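Local atomic coordinates of putative uronate isomerase (Thermotoga maritima, PDB entry 4NAR), a protein that may act as a lactate racemase, interconverting the two enantiomers of lactate, although its actual substrate remains uncertain. Residues Cys253-Ser256 against Ser257-Val261; Gly161-Lys164 against Ile165-Pro168; Gln273-Gly276 against Glu277-Glu281. All blocks are in the same frame, centred on the assembly; numbering follows the deposited sequence.

Contact 1: Cys253-Ser256 against Ser257-Val261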
loop_
_atom_site.group_PDB
_atom_site.type_symbol
_atom_site.label_atom_id
_atom_site.label_comp_id
_atom_site.label_asym_id
_atom_site.label_seq_id
_atom_site.Cartn_x
_atom_site.Cartn_y
_atom_site.Cartn_z
ATOM N N CYS A 253 0.399 14.754 -0.145
ATOM C CA CYS A 253 0.395 14.488 -1.583
ATOM C C CYS A 253 1.105 15.577 -2.402
ATOM O O CYS A 253 1.776 15.281 -3.405
ATOM C CB CYS A 253 -1.041 14.338 -2.081
ATOM S SG CYS A 253 -1.861 12.827 -1.526
ATOM N N GLU A 254 0.944 16.829 -1.977
ATOM C CA GLU A 254 1.607 17.951 -2.633
ATOM C C GLU A 254 3.130 17.834 -2.532
ATOM O O GLU A 254 3.836 18.104 -3.500
ATOM C CB GLU A 254 1.123 19.292 -2.073
ATOM C CG GLU A 254 1.679 20.492 -2.828
ATOM C CD GLU A 254 1.667 20.296 -4.359
ATOM O OE1 GLU A 254 0.559 20.161 -4.942
ATOM O OE2 GLU A 254 2.763 20.276 -4.981
ATOM N N LEU A 255 3.634 17.399 -1.379
ATOM C CA LEU A 255 5.073 17.218 -1.222
ATOM C C LEU A 255 5.551 15.989 -1.990
ATOM O O LEU A 255 6.520 16.071 -2.770
ATOM C CB LEU A 255 5.485 17.129 0.252
ATOM C CG LEU A 255 7.014 17.030 0.413
ATOM C CD1 LEU A 255 7.724 18.206 -0.281
ATOM C CD2 LEU A 255 7.449 16.917 1.876
ATOM N N SER A 256 4.862 14.862 -1.777
ATOM C CA SER A 256 5.147 13.617 -2.502
ATOM C C SER A 256 5.143 13.791 -4.028
ATOM O O SER A 256 6.003 13.241 -4.723
ATOM C CB SER A 256 4.167 12.508 -2.097
ATOM O OG SER A 256 4.073 11.505 -3.108
ATOM N N SER A 257 4.200 14.566 -4.552
ATOM C CA SER A 257 4.137 14.769 -5.998
ATOM C C SER A 257 5.362 15.525 -6.561
ATOM O O SER A 257 5.631 15.474 -7.758
ATOM C CB SER A 257 2.821 15.447 -6.408
ATOM O OG SER A 257 2.750 16.780 -5.914
ATOM N N GLN A 258 6.110 16.202 -5.695
ATOM C CA GLN A 258 7.287 16.954 -6.124
ATOM C C GLN A 258 8.544 16.128 -5.911
ATOM O O GLN A 258 9.572 16.378 -6.527
ATOM C CB GLN A 258 7.432 18.238 -5.309
ATOM C CG GLN A 258 6.417 19.346 -5.598
ATOM C CD GLN A 258 6.613 20.540 -4.662
ATOM O OE1 GLN A 258 6.057 20.580 -3.552
ATOM N NE2 GLN A 258 7.423 21.513 -5.098
ATOM N N LEU A 259 8.459 15.151 -5.018
ATOM C CA LEU A 259 9.630 14.399 -4.593
ATOM C C LEU A 259 9.680 12.987 -5.193
ATOM O O LEU A 259 10.766 12.418 -5.389
ATOM C CB LEU A 259 9.619 14.303 -3.071
ATOM C CG LEU A 259 10.502 15.221 -2.216
ATOM C CD1 LEU A 259 10.476 16.660 -2.699
ATOM C CD2 LEU A 259 10.062 15.128 -0.771
ATOM N N HIS A 260 8.514 12.411 -5.479
ATOM C CA HIS A 260 8.465 10.986 -5.822
ATOM C C HIS A 260 8.256 10.659 -7.308
ATOM O O HIS A 260 8.039 9.501 -7.676
ATOM C CB HIS A 260 7.428 10.272 -4.952
ATOM C CG HIS A 260 7.738 10.313 -3.488
ATOM N ND1 HIS A 260 6.758 10.362 -2.518
ATOM C CD2 HIS A 260 8.920 10.290 -2.823
ATOM C CE1 HIS A 260 7.318 10.365 -1.323
ATOM N NE2 HIS A 260 8.632 10.322 -1.482
ATOM N N VAL A 261 8.335 11.670 -8.166
ATOM C CA VAL A 261 8.258 11.420 -9.601
ATOM C C VAL A 261 9.615 11.606 -10.306
ATOM O O VAL A 261 10.207 12.688 -10.260
ATOM C CB VAL A 261 7.155 12.269 -10.279
ATOM C CG1 VAL A 261 7.111 11.996 -11.795
ATOM C CG2 VAL A 261 5.803 11.973 -9.655
#
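Ser256 and His260 meet side chain to side chain one helical turn apart. Ser256 OG lies 3.0 Å from His260 ND1, at the edge of the imidazole and near its plane, in a hydrogen bond. The ring swings back to the serine because its CG sits beside the backbone N (chi1 -62°), and its other nitrogen, NE2, bonds to Tyr225 O, so that bonds at both nitrogens probably fix its rotation. A phenylalanine here would probably leave both the buried Ser256 OG and Tyr225 O without these partners.

The backbone bonds mark the C-terminal end of helix 241-259, where His260 is the first residue to abandon helical angles. Ser256 O accepts twice, from His260 N at 2.8 Å and, from above its carbonyl plane, from Leu259 N at 3.1 Å. Leu255 O receives Gln258 N at 3.0 Å and only a weak bond from Leu259 N. One residue further back, Ser257 OG donates to Glu254 O from above the carbonyl plane, at 3.0 Å.

Apolar contact comes from Leu255 and Leu259, which slant across each other with Leu255 CG 3.8 Å from Leu259 CD2; Leu255 also packs on Val224 and Tyr237, Leu259 on Glu226 and Arg234.

Contact 2: Gly161-Lys164 against Ile165-Pro168. With ACT (acetate ion), chain E; SO4 (sulfate ion), chain C.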
loop_
_atom_site.group_PDB
_atom_site.type_symbol
_atom_site.label_atom_id
_atom_site.label_comp_id
_atom_site.label_asym_id
_atom_site.label_seq_id
_atom_site.Cartn_x
_atom_site.Cartn_y
_atom_site.Cartn_z
ATOM N N GLY A 161 -1.135 6.676 2.456
ATOM C CA GLY A 161 -1.192 7.566 3.606
ATOM C C GLY A 161 -2.596 8.004 3.965
ATOM O O GLY A 161 -3.578 7.601 3.325
ATOM N N GLY A 162 -2.693 8.844 4.988
ATOM C CA GLY A 162 -3.995 9.223 5.503
ATOM C C GLY A 162 -4.871 8.014 5.802
ATOM O O GLY A 162 -4.411 7.025 6.396
ATOM N N LEU A 163 -6.129 8.081 5.368
ATOM C CA LEU A 163 -7.091 7.035 5.701
ATOM C C LEU A 163 -6.777 5.672 5.057
ATOM O O LEU A 163 -7.429 4.666 5.369
ATOM C CB LEU A 163 -8.508 7.505 5.369
ATOM C CG LEU A 163 -8.937 8.663 6.280
ATOM C CD1 LEU A 163 -10.194 9.373 5.730
ATOM C CD2 LEU A 163 -9.163 8.137 7.717
ATOM N N LYS A 164 -5.770 5.619 4.184
ATOM C CA LYS A 164 -5.398 4.331 3.617
ATOM C C LYS A 164 -4.892 3.378 4.720
ATOM O O LYS A 164 -5.005 2.151 4.609
ATOM C CB LYS A 164 -4.368 4.456 2.491
ATOM C CG LYS A 164 -4.275 3.165 1.655
ATOM C CD LYS A 164 -2.875 2.935 1.045
ATOM C CE LYS A 164 -2.823 1.662 0.157
ATOM N NZ LYS A 164 -2.395 0.431 0.916
ATOM N N ILE A 165 -4.353 3.944 5.797
ATOM C CA ILE A 165 -3.955 3.120 6.916
ATOM C C ILE A 165 -5.160 2.465 7.610
ATOM O O ILE A 165 -5.022 1.405 8.228
ATOM C CB ILE A 165 -3.111 3.904 7.930
ATOM C CG1 ILE A 165 -2.517 2.943 8.971
ATOM C CG2 ILE A 165 -3.938 4.995 8.592
ATOM C CD1 ILE A 165 -1.307 3.506 9.713
ATOM N N VAL A 166 -6.342 3.076 7.515
ATOM C CA VAL A 166 -7.527 2.444 8.079
ATOM C C VAL A 166 -8.066 1.409 7.081
ATOM O O VAL A 166 -8.304 0.250 7.437
ATOM C CB VAL A 166 -8.631 3.473 8.415
ATOM C CG1 VAL A 166 -9.854 2.756 8.999
ATOM C CG2 VAL A 166 -8.110 4.546 9.376
ATOM N N ILE A 167 -8.245 1.836 5.831
ATOM C CA ILE A 167 -8.703 0.961 4.750
ATOM C C ILE A 167 -7.719 1.094 3.589
ATOM O O ILE A 167 -7.596 2.189 3.024
ATOM C CB ILE A 167 -10.091 1.374 4.233
ATOM C CG1 ILE A 167 -11.097 1.417 5.391
ATOM C CG2 ILE A 167 -10.567 0.399 3.146
ATOM C CD1 ILE A 167 -12.417 1.999 5.009
ATOM N N PRO A 168 -7.041 -0.014 3.202
ATOM C CA PRO A 168 -7.267 -1.403 3.654
ATOM C C PRO A 168 -6.580 -1.809 4.960
ATOM O O PRO A 168 -6.830 -2.928 5.427
ATOM C CB PRO A 168 -6.633 -2.238 2.529
ATOM C CG PRO A 168 -5.458 -1.370 2.070
ATOM C CD PRO A 168 -6.022 0.054 2.129
HETATM C C ACT E . -0.517 3.555 4.699
HETATM O O ACT E . -0.904 3.834 3.550
HETATM O OXT ACT E . 0.048 4.492 5.290
HETATM C CH3 ACT E . -0.725 2.189 5.297
HETATM S S SO4 C . 0.961 -0.706 0.208
HETATM O O1 SO4 C . 0.438 0.611 0.629
HETATM O O2 SO4 C . 1.031 -1.603 1.377
HETATM O O3 SO4 C . 0.115 -1.344 -0.815
HETATM O O4 SO4 C . 2.307 -0.488 -0.332
#
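Gly161-Lys164 and Ile165-Pro168 form one tight coil in the glycine-rich loop between strand 158-159 and helix 173-186, where a 3-10 turn at Leu163 and Lys164 borders a pocket holding a sulfate and an acetate ion. The turn is held by the backbone: Ile165 N bonds to Gly162 O at 3.1 Å, and Leu163 O accepts two amides. Ile167 N comes to Leu163 O almost head-on, at 3.0 Å, whereas Val166 N reaches it from above the carbonyl plane. Lys164 CA-H points at Ile167 O, just before the cis peptide bond of Pro168. On the buried flank Leu163 and Val166 run alongside one another, with Leu163 CD2 4.1 Å from Val166 CG2; the leucine then packs between helices 198-213 and 241-259.

On the other flank the Lys164 chain leaves with CG anti to the backbone N (chi1 -164°), crosses the proline with Lys164 CG 3.6 Å from Pro168 CD, and runs on extended until it bends at chi4 (-92°). There Lys164 NZ donates a hydrogen bond to sulfate O1 at 2.9 Å. Lys164 CD rests 3.3 Å from acetate O, the same oxygen that accepts Gly161 N at 3.1 Å. At the backbone angles of Gly161 a beta carbon would collide with the preceding carbonyl oxygen.

Arg41 bonds to both ions, His154 to the sulfate and Gly150 N to the acetate. Both ions probably come from the crystallisation liquor, yet this gathering of donors and positive charge implies a pocket suited to anions, consistent with a carboxylate substrate such as lactate.

Contact 3: Gln273-Gly276 against Glu277-Glu281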
loop_
_atom_site.group_PDB
_atom_site.type_symbol
_atom_site.label_atom_id
_atom_site.label_comp_id
_atom_site.label_asym_id
_atom_site.label_seq_id
_atom_site.Cartn_x
_atom_site.Cartn_y
_atom_site.Cartn_z
ATOM N N GLN A 273 13.641 -3.493 -12.331
ATOM C CA GLN A 273 13.238 -3.021 -11.017
ATOM C C GLN A 273 13.974 -3.827 -9.940
ATOM O O GLN A 273 13.680 -5.003 -9.710
ATOM C CB GLN A 273 11.716 -3.112 -10.859
ATOM C CG GLN A 273 10.961 -2.040 -11.652
ATOM C CD GLN A 273 10.944 -0.677 -10.957
ATOM O OE1 GLN A 273 11.806 -0.367 -10.122
ATOM N NE2 GLN A 273 9.959 0.153 -11.314
ATOM N N VAL A 274 14.943 -3.192 -9.293
ATOM C CA VAL A 274 15.785 -3.883 -8.316
ATOM C C VAL A 274 15.094 -3.929 -6.936
ATOM O O VAL A 274 15.145 -2.965 -6.176
ATOM C CB VAL A 274 17.162 -3.192 -8.229
ATOM C CG1 VAL A 274 18.068 -3.884 -7.214
ATOM C CG2 VAL A 274 17.798 -3.122 -9.623
ATOM N N ILE A 275 14.445 -5.051 -6.621
ATOM C CA ILE A 275 13.535 -5.118 -5.471
ATOM C C ILE A 275 14.229 -5.472 -4.152
ATOM O O ILE A 275 14.992 -6.445 -4.079
ATOM C CB ILE A 275 12.376 -6.145 -5.704
ATOM C CG1 ILE A 275 11.660 -5.886 -7.030
ATOM C CG2 ILE A 275 11.382 -6.123 -4.545
ATOM C CD1 ILE A 275 11.197 -4.459 -7.203
ATOM N N GLY A 276 13.937 -4.703 -3.104
ATOM C CA GLY A 276 14.497 -4.962 -1.785
ATOM C C GLY A 276 13.816 -6.089 -1.013
ATOM O O GLY A 276 12.724 -6.540 -1.385
ATOM N N GLU A 277 14.475 -6.526 0.064
ATOM C CA GLU A 277 13.997 -7.561 0.977
ATOM C C GLU A 277 12.562 -7.306 1.480
ATOM O O GLU A 277 11.833 -8.253 1.795
ATOM C CB GLU A 277 14.965 -7.643 2.175
ATOM C CG GLU A 277 14.967 -8.977 2.958
ATOM C CD GLU A 277 14.555 -8.836 4.433
ATOM O OE1 GLU A 277 13.472 -9.355 4.804
ATOM O OE2 GLU A 277 15.320 -8.230 5.222
ATOM N N GLU A 278 12.172 -6.032 1.565
ATOM C CA GLU A 278 10.879 -5.642 2.135
ATOM C C GLU A 278 9.684 -6.153 1.311
ATOM O O GLU A 278 8.594 -6.373 1.850
ATOM C CB GLU A 278 10.785 -4.119 2.298
ATOM C CG GLU A 278 10.748 -3.352 0.979
ATOM C CD GLU A 278 12.130 -2.877 0.537
ATOM O OE1 GLU A 278 13.154 -3.411 1.046
ATOM O OE2 GLU A 278 12.188 -1.961 -0.321
ATOM N N TYR A 279 9.881 -6.326 0.008
ATOM C CA TYR A 279 8.830 -6.891 -0.825
ATOM C C TYR A 279 8.976 -8.415 -0.881
ATOM O O TYR A 279 9.880 -8.958 -1.500
ATOM C CB TYR A 279 8.807 -6.250 -2.208
ATOM C CG TYR A 279 8.505 -4.762 -2.170
ATOM C CD1 TYR A 279 7.625 -4.228 -1.229
ATOM C CD2 TYR A 279 9.106 -3.885 -3.073
ATOM C CE1 TYR A 279 7.347 -2.862 -1.193
ATOM C CE2 TYR A 279 8.835 -2.518 -3.051
ATOM C CZ TYR A 279 7.957 -2.012 -2.104
ATOM O OH TYR A 279 7.682 -0.661 -2.072
ATOM N N ASP A 280 8.042 -9.081 -0.218
ATOM C CA ASP A 280 8.167 -10.471 0.196
ATOM C C ASP A 280 7.701 -11.455 -0.882
ATOM O O ASP A 280 8.009 -12.656 -0.852
ATOM C CB ASP A 280 7.276 -10.647 1.437
ATOM C CG ASP A 280 8.009 -11.259 2.580
ATOM O OD1 ASP A 280 9.221 -11.476 2.414
ATOM O OD2 ASP A 280 7.395 -11.526 3.640
ATOM N N GLU A 281 6.919 -10.934 -1.815
ATOM C CA GLU A 281 6.141 -11.777 -2.698
ATOM C C GLU A 281 5.690 -10.893 -3.835
ATOM O O GLU A 281 5.835 -9.660 -3.763
ATOM C CB GLU A 281 4.923 -12.311 -1.947
ATOM C CG GLU A 281 3.993 -11.200 -1.495
ATOM C CD GLU A 281 3.204 -11.532 -0.231
ATOM O OE1 GLU A 281 3.441 -12.605 0.373
ATOM O OE2 GLU A 281 2.347 -10.702 0.167
HETATM O O HOH W 1 12.833 -2.383 -3.550
#
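Gly276 to Tyr279 make a type I beta turn, closed by Tyr279 N bonding to Gly276 O at 3.2 Å with an N-H...O angle of 153°. The turn leads the chain away from strand 268-274 of the five-stranded parallel sheet and toward helix 282-285, for which Glu281 is the N-cap residue. The closing amide approaches from above the carbonyl plane, and Gly276 O also receives a weak bond from His310 NE2.

Ile275, just before the turn, and Tyr279, its last residue, make an apolar contact, their side chains crossing at about a right angle. A single methyl does the touching: Ile275 CG2 meets Tyr279 CB at 3.5 Å and, in the plane of the ring, reaches its edge at CD2, also 3.5 Å away. With CG1 beside the isoleucine's own amide nitrogen (chi1 -52°), CG2 is the branch turned to the tyrosine. Behind it, Ile306 and Ala308 of strand 302-308 continue the packing into the sheet.

Glu278 folds back over the turn. Its CG, wedged between the backbone N and the carbonyl carbon (chi1 67°), lies 3.9 Å above one face of the Tyr279 ring, offset toward the rim. A further bend at chi2 brings Glu278 OE1 to 3.4 Å from Gly276 C. A beta carbon on Gly276 would clash with that oxygen; the glycine lets the carboxylate lie this close. The other oxygen, OE2, forms a salt bridge with Lys417, whose side chain also touches Tyr279. One water spans the two sides of the contact: it accepts Gly276 N at 2.6 Å and donates a weak bond to Glu278 OE2 at 3.3 Å.

From the N terminus the order is contact 2, contact 1, contact 3, strictly in series: none nests in or crosses another, and each coils the chain upon itself locally. Contact 2 shapes the loop after strand 158-159, and its Leu163 and Ile165 pack on Phe245 of helix 241-259. Contact 1 terminates that same helix, touching Phe159 of strand 158-159, so the helix joins the two, whose centres lie about 18 Å apart. The chain then passes strand 261-264 and enters the parallel sheet as strand 268-274, and contact 3 turns it out toward helix 282-285. Its centre is about 22 Å from each of the others, at the end of strand 268-274.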